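Local coordinates for protein pullulanase (Klebsiella oxytoca, PDB 2YOC) that hydrolyses alpha-1,6-glucosidic linkages in pullulan and related branched dextrins, and is secreted through a type 2 secretion system, at residues D963-G968 and L975-V980; V765-D770 and I786-A791. All coordinates share one frame; numbering follows the deposited sequence.

Interaction 1: residues D963-G968 and L975-V980; sequences DFRNTG and LLVMTV. With SO4 (sulfate ion), chain U.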
loop_
_atom_site.group_PDB
_atom_site.type_symbol
_atom_site.label_atom_id
_atom_site.label_comp_id
_atom_site.label_asym_id
_atom_site.label_seq_id
_atom_site.Cartn_x
_atom_site.Cartn_y
_atom_site.Cartn_z
ATOM N N ASP B 963 -16.039 -14.593 -9.478
ATOM C CA ASP B 963 -15.522 -14.340 -8.137
ATOM C C ASP B 963 -14.784 -15.589 -7.658
ATOM O O ASP B 963 -14.889 -16.655 -8.279
ATOM C CB ASP B 963 -16.630 -13.889 -7.148
ATOM C CG ASP B 963 -16.175 -13.059 -5.937
ATOM O OD1 ASP B 963 -15.002 -12.597 -5.918
ATOM O OD2 ASP B 963 -16.998 -12.832 -5.037
ATOM N N PHE B 964 -14.012 -15.433 -6.567
ATOM C CA PHE B 964 -13.200 -16.482 -5.965
ATOM C C PHE B 964 -13.416 -16.585 -4.487
ATOM O O PHE B 964 -13.665 -15.572 -3.813
ATOM C CB PHE B 964 -11.709 -16.214 -6.203
ATOM C CG PHE B 964 -11.290 -16.116 -7.642
ATOM C CD1 PHE B 964 -10.900 -17.245 -8.346
ATOM C CD2 PHE B 964 -11.252 -14.889 -8.287
ATOM C CE1 PHE B 964 -10.474 -17.151 -9.670
ATOM C CE2 PHE B 964 -10.842 -14.797 -9.620
ATOM C CZ PHE B 964 -10.468 -15.931 -10.304
ATOM N N ARG B 965 -13.256 -17.831 -3.979
ATOM C CA ARG B 965 -13.284 -18.208 -2.551
ATOM C C ARG B 965 -11.882 -18.711 -2.169
ATOM O O ARG B 965 -11.065 -18.964 -3.057
ATOM C CB ARG B 965 -14.353 -19.264 -2.226
ATOM C CG ARG B 965 -15.601 -19.166 -3.074
ATOM C CD ARG B 965 -16.546 -18.138 -2.516
ATOM N NE ARG B 965 -17.710 -18.751 -1.887
ATOM C CZ ARG B 965 -17.949 -18.772 -0.576
ATOM N NH1 ARG B 965 -17.077 -18.230 0.278
ATOM N NH2 ARG B 965 -19.056 -19.336 -0.108
ATOM N N ASN B 966 -11.607 -18.860 -0.857
ATOM C CA ASN B 966 -10.305 -19.239 -0.277
ATOM C C ASN B 966 -9.306 -18.132 -0.611
ATOM O O ASN B 966 -8.223 -18.345 -1.159
ATOM C CB ASN B 966 -9.822 -20.643 -0.685
ATOM C CG ASN B 966 -8.484 -20.997 -0.088
ATOM O OD1 ASN B 966 -8.260 -20.906 1.128
ATOM N ND2 ASN B 966 -7.526 -21.255 -0.956
ATOM N N THR B 967 -9.754 -16.926 -0.337
ATOM C CA THR B 967 -9.033 -15.699 -0.584
ATOM C C THR B 967 -8.753 -15.052 0.767
ATOM O O THR B 967 -9.346 -15.453 1.786
ATOM C CB THR B 967 -9.850 -14.801 -1.536
ATOM O OG1 THR B 967 -11.221 -14.798 -1.130
ATOM C CG2 THR B 967 -9.773 -15.260 -2.966
ATOM N N GLY B 968 -7.843 -14.081 0.762
ATOM C CA GLY B 968 -7.481 -13.346 1.960
ATOM C C GLY B 968 -6.179 -13.793 2.578
ATOM O O GLY B 968 -5.413 -14.566 1.981
ATOM N N LEU B 975 -5.028 -24.009 -3.035
ATOM C CA LEU B 975 -6.439 -24.177 -3.323
ATOM C C LEU B 975 -6.953 -22.973 -4.106
ATOM O O LEU B 975 -6.944 -21.837 -3.613
ATOM C CB LEU B 975 -7.237 -24.399 -2.045
ATOM C CG LEU B 975 -8.676 -24.841 -2.212
ATOM C CD1 LEU B 975 -8.736 -26.279 -2.657
ATOM C CD2 LEU B 975 -9.436 -24.661 -0.909
ATOM N N LEU B 976 -7.351 -23.228 -5.360
ATOM C CA LEU B 976 -7.894 -22.207 -6.245
ATOM C C LEU B 976 -9.351 -22.532 -6.468
ATOM O O LEU B 976 -9.682 -23.599 -6.986
ATOM C CB LEU B 976 -7.112 -22.128 -7.567
ATOM C CG LEU B 976 -5.649 -21.729 -7.435
ATOM C CD1 LEU B 976 -4.831 -22.281 -8.579
ATOM C CD2 LEU B 976 -5.492 -20.227 -7.307
ATOM N N VAL B 977 -10.223 -21.646 -5.982
ATOM C CA VAL B 977 -11.670 -21.828 -6.046
ATOM C C VAL B 977 -12.311 -20.660 -6.787
ATOM O O VAL B 977 -12.300 -19.529 -6.284
ATOM C CB VAL B 977 -12.301 -22.106 -4.652
ATOM C CG1 VAL B 977 -13.817 -22.136 -4.732
ATOM C CG2 VAL B 977 -11.790 -23.423 -4.073
HETATM N N MSE B 978 -12.856 -20.934 -7.998
HETATM C CA MSE B 978 -13.493 -19.920 -8.833
HETATM C C MSE B 978 -14.963 -20.189 -8.968
HETATM O O MSE B 978 -15.347 -21.324 -9.243
HETATM C CB MSE B 978 -12.836 -19.880 -10.217
HETATM C CG MSE B 978 -13.268 -18.675 -11.066
HETATM SE SE MSE B 978 -12.348 -18.546 -12.783
HETATM C CE MSE B 978 -13.046 -20.116 -13.657
ATOM N N THR B 979 -15.788 -19.146 -8.802
ATOM C CA THR B 979 -17.231 -19.268 -8.947
ATOM C C THR B 979 -17.706 -18.412 -10.129
ATOM O O THR B 979 -17.240 -17.282 -10.268
ATOM C CB THR B 979 -17.983 -18.949 -7.628
ATOM O OG1 THR B 979 -17.992 -17.550 -7.379
ATOM C CG2 THR B 979 -17.450 -19.704 -6.427
ATOM N N VAL B 980 -18.599 -18.965 -10.998
ATOM C CA VAL B 980 -19.151 -18.262 -12.167
ATOM C C VAL B 980 -20.670 -18.255 -12.075
ATOM O O VAL B 980 -21.294 -19.315 -12.096
ATOM C CB VAL B 980 -18.654 -18.791 -13.538
ATOM C CG1 VAL B 980 -19.184 -17.913 -14.670
ATOM C CG2 VAL B 980 -17.117 -18.865 -13.586
HETATM S S SO4 U . -13.618 -16.853 1.374
HETATM O O1 SO4 U . -12.285 -16.326 1.745
HETATM O O2 SO4 U . -13.972 -16.336 0.048
HETATM O O3 SO4 U . -14.635 -16.387 2.322
HETATM O O4 SO4 U . -13.583 -18.349 1.401
HETATM O O HOH W 1 -8.772 -19.381 -4.662
#

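Interaction 2: residues V765-D770 and I786-A791; sequences VRHLAD and IDKDGA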
loop_
_atom_site.group_PDB
_atom_site.type_symbol
_atom_site.label_atom_id
_atom_site.label_comp_id
_atom_site.label_asym_id
_atom_site.label_seq_id
_atom_site.Cartn_x
_atom_site.Cartn_y
_atom_site.Cartn_z
ATOM N N VAL B 765 4.261 -16.970 -1.558
ATOM C CA VAL B 765 3.398 -17.976 -2.171
ATOM C C VAL B 765 1.945 -17.486 -2.404
ATOM O O VAL B 765 1.388 -17.699 -3.492
ATOM C CB VAL B 765 3.553 -19.437 -1.659
ATOM C CG1 VAL B 765 3.198 -19.581 -0.189
ATOM C CG2 VAL B 765 2.741 -20.410 -2.503
ATOM N N ARG B 766 1.384 -16.762 -1.426
ATOM C CA ARG B 766 0.038 -16.175 -1.505
ATOM C C ARG B 766 -0.091 -15.193 -2.699
ATOM O O ARG B 766 -1.163 -15.107 -3.307
ATOM C CB ARG B 766 -0.321 -15.444 -0.205
ATOM C CG ARG B 766 -0.929 -16.306 0.861
ATOM C CD ARG B 766 -1.471 -15.488 2.033
ATOM N NE ARG B 766 -0.468 -14.608 2.646
ATOM C CZ ARG B 766 0.117 -14.849 3.808
ATOM N NH1 ARG B 766 -0.224 -15.916 4.520
ATOM N NH2 ARG B 766 1.021 -14.007 4.292
ATOM N N HIS B 767 0.991 -14.457 -3.015
ATOM C CA HIS B 767 1.027 -13.501 -4.113
ATOM C C HIS B 767 0.951 -14.192 -5.462
ATOM O O HIS B 767 0.406 -13.624 -6.409
ATOM C CB HIS B 767 2.253 -12.594 -4.030
ATOM C CG HIS B 767 2.221 -11.476 -5.028
ATOM N ND1 HIS B 767 3.114 -11.431 -6.087
ATOM C CD2 HIS B 767 1.370 -10.426 -5.133
ATOM C CE1 HIS B 767 2.813 -10.339 -6.773
ATOM N NE2 HIS B 767 1.782 -9.690 -6.229
ATOM N N LEU B 768 1.464 -15.412 -5.552
ATOM C CA LEU B 768 1.381 -16.193 -6.788
ATOM C C LEU B 768 -0.075 -16.661 -7.006
ATOM O O LEU B 768 -0.536 -16.716 -8.142
ATOM C CB LEU B 768 2.352 -17.384 -6.756
ATOM C CG LEU B 768 3.845 -17.056 -6.540
ATOM C CD1 LEU B 768 4.576 -18.223 -5.920
ATOM C CD2 LEU B 768 4.521 -16.641 -7.826
ATOM N N ALA B 769 -0.801 -16.950 -5.904
ATOM C CA ALA B 769 -2.214 -17.334 -5.921
ATOM C C ALA B 769 -3.015 -16.148 -6.448
ATOM O O ALA B 769 -3.857 -16.315 -7.339
ATOM C CB ALA B 769 -2.682 -17.696 -4.519
ATOM N N ASP B 770 -2.705 -14.945 -5.934
ATOM C CA ASP B 770 -3.318 -13.690 -6.345
ATOM C C ASP B 770 -3.155 -13.480 -7.855
ATOM O O ASP B 770 -4.150 -13.191 -8.533
ATOM C CB ASP B 770 -2.706 -12.514 -5.577
ATOM C CG ASP B 770 -3.219 -12.263 -4.162
ATOM O OD1 ASP B 770 -4.093 -13.034 -3.689
ATOM O OD2 ASP B 770 -2.765 -11.278 -3.541
ATOM N N ILE B 786 -9.970 -10.008 -3.517
ATOM C CA ILE B 786 -9.407 -9.921 -2.166
ATOM C C ILE B 786 -7.985 -10.468 -2.197
ATOM O O ILE B 786 -7.776 -11.669 -2.430
ATOM C CB ILE B 786 -10.317 -10.591 -1.115
ATOM C CG1 ILE B 786 -11.751 -9.966 -1.076
ATOM C CG2 ILE B 786 -9.660 -10.634 0.247
ATOM C CD1 ILE B 786 -11.881 -8.383 -0.960
ATOM N N ASP B 787 -7.004 -9.571 -1.989
ATOM C CA ASP B 787 -5.589 -9.947 -2.085
ATOM C C ASP B 787 -5.049 -10.860 -0.970
ATOM O O ASP B 787 -5.795 -11.280 -0.072
ATOM C CB ASP B 787 -4.694 -8.730 -2.375
ATOM C CG ASP B 787 -4.307 -7.861 -1.187
ATOM O OD1 ASP B 787 -4.876 -8.062 -0.088
ATOM O OD2 ASP B 787 -3.427 -6.972 -1.358
ATOM N N LYS B 788 -3.728 -11.144 -1.039
ATOM C CA LYS B 788 -2.941 -11.972 -0.112
ATOM C C LYS B 788 -2.991 -11.470 1.325
ATOM O O LYS B 788 -2.645 -12.224 2.233
ATOM C CB LYS B 788 -1.485 -12.070 -0.582
ATOM C CG LYS B 788 -0.795 -10.721 -0.777
ATOM C CD LYS B 788 0.685 -10.839 -1.116
ATOM C CE LYS B 788 1.331 -9.477 -1.163
ATOM N NZ LYS B 788 1.134 -8.693 0.086
ATOM N N ASP B 789 -3.394 -10.189 1.516
ATOM C CA ASP B 789 -3.506 -9.505 2.808
ATOM C C ASP B 789 -4.943 -9.210 3.239
ATOM O O ASP B 789 -5.160 -8.692 4.336
ATOM C CB ASP B 789 -2.701 -8.208 2.780
ATOM C CG ASP B 789 -1.237 -8.402 2.482
ATOM O OD1 ASP B 789 -0.671 -9.451 2.909
ATOM O OD2 ASP B 789 -0.648 -7.512 1.836
ATOM N N GLY B 790 -5.915 -9.544 2.399
ATOM C CA GLY B 790 -7.315 -9.288 2.727
ATOM C C GLY B 790 -7.858 -7.968 2.201
ATOM O O GLY B 790 -9.032 -7.670 2.403
ATOM N N ALA B 791 -7.026 -7.179 1.490
ATOM C CA ALA B 791 -7.466 -5.923 0.880
ATOM C C ALA B 791 -8.198 -6.160 -0.444
ATOM O O ALA B 791 -7.853 -7.081 -1.205
ATOM C CB ALA B 791 -6.276 -5.015 0.641
#

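Interaction 1: residues D963-G968 and L975-V980
L975 O is gripped by two donors, the side-chain amide of N966 and a water. N966 ND2 lies 2.8 Å from L975 O. The acceptor sits in the plane of the N966 amide, but the bond is bent, with 141° at the hydrogen, and the donor is tilted from the L975 carbonyl plane. N966 CG is anti to the backbone N (chi1 179°), and this carries the amide across to the CB of L975. Its OD1 accepts from Q972 N, so both ends of the amide are fixed. The water also donates to R965 O and accepts from V977 N, bridging the two backbones where their direct pairing gives out.

The segments form an antiparallel beta hairpin in the pullulanase-type C-terminal region. Strand 962-965 is the outermost strand of its sheet within the chain, and strand 975-981 continues the sheet to strand 994-1002. D963 and T979 make a hydrogen-bonded pair. T979 N reaches D963 O at 2.7 Å, almost straight at 173°, and D963 N reaches T979 O at 3.0 Å.

F964 and M978, a selenomethionine, form a non-hydrogen-bonded pair. Their side chains run side by side and point the same way. F964 CE1 meets M978 CG at 3.5 Å. The selenium approaches the F964 ring obliquely, 4.8 Å from its centroid, a Met-aromatic contact. R773 of helix 762-776 also packs on F964.

On the other face, R965 CG lies 3.8 Å from V977 CG1 and also touches T979 CG2. The R965 guanidinium turns its edge to a sulfate, probably from the crystallisation liquor. N966 N donates to sulfate O4 at 3.0 Å, and T967 N adds a weak bond to sulfate O1.

Interaction 2: residues V765-D770 and I786-A791
K788 packs against three side chains of helix 762-776, those of R766, H767 and D770. It belongs to a type I beta turn from D787 to G790, in the loop between strands 784-786 and 792-794. The turn packs against the side of the helix.

The K788 and D770 side chains cross at about a right angle. K788 and H767 meet at a slant. K788 CG stands between its backbone N and carbonyl carbon (chi1 56°), and the next two torsions are extended. The chain runs across the helix, past H767, with K788 CD 3.7 Å from H767 CB, and its end leads away from the helix. It bends at the last torsion, about CD-CE, and NZ turns back to D789, its neighbour in the turn. There K788 NZ and D789 OD2 form a salt bridge of 2.8 Å. D763, earlier on the helix, is a weak and longer ion partner of K788 NZ.

R766 meets the base of the same lysine, CB against CB at 3.6 Å. The R766 chain then passes the K788 carbonyl, and its guanidinium is oblique to that oxygen.

D770 supplies the hydrogen bond between the segments. K788 N donates to the syn lone pair of D770 OD2 at 2.7 Å, though the angle at the hydrogen is only 136°. D770 OD1 is held in a salt bridge by R773, one helical turn further on. R773 probably helps to position the carboxylate and to offset its charge. D770 OD2 also lies against D787 CB.

Inside the turn, D787 forms an Asx turn. D787 OD1 accepts from D789 N at 3.0 Å and also from A791 N at 2.8 Å, and the two donors come from opposite faces of the carboxylate plane.

The centres of interactions 1 and 2 are about 11 Å apart, and the two touch by packing. T967 CB lies 3.9 Å from I786 O, and G968 CA is 3.9 Å from I786 CG2. L976 CD2 approaches A769 O at 4.2 Å. The R773 that holds D770 also packs on T967 and L976. Q971, between the strands of the hairpin, touches N966 of interaction 1 and R766 and A769 of interaction 2. The C-terminal sheet is thereby set against helix 762-776, which lies in sequence between barrel strands 718-720 and 814-816. Interaction 1 holds a sulfate and another lies about 3 Å from the D787 side chain, both probably crystallisation additives. No calcium-binding residue belongs to either contact.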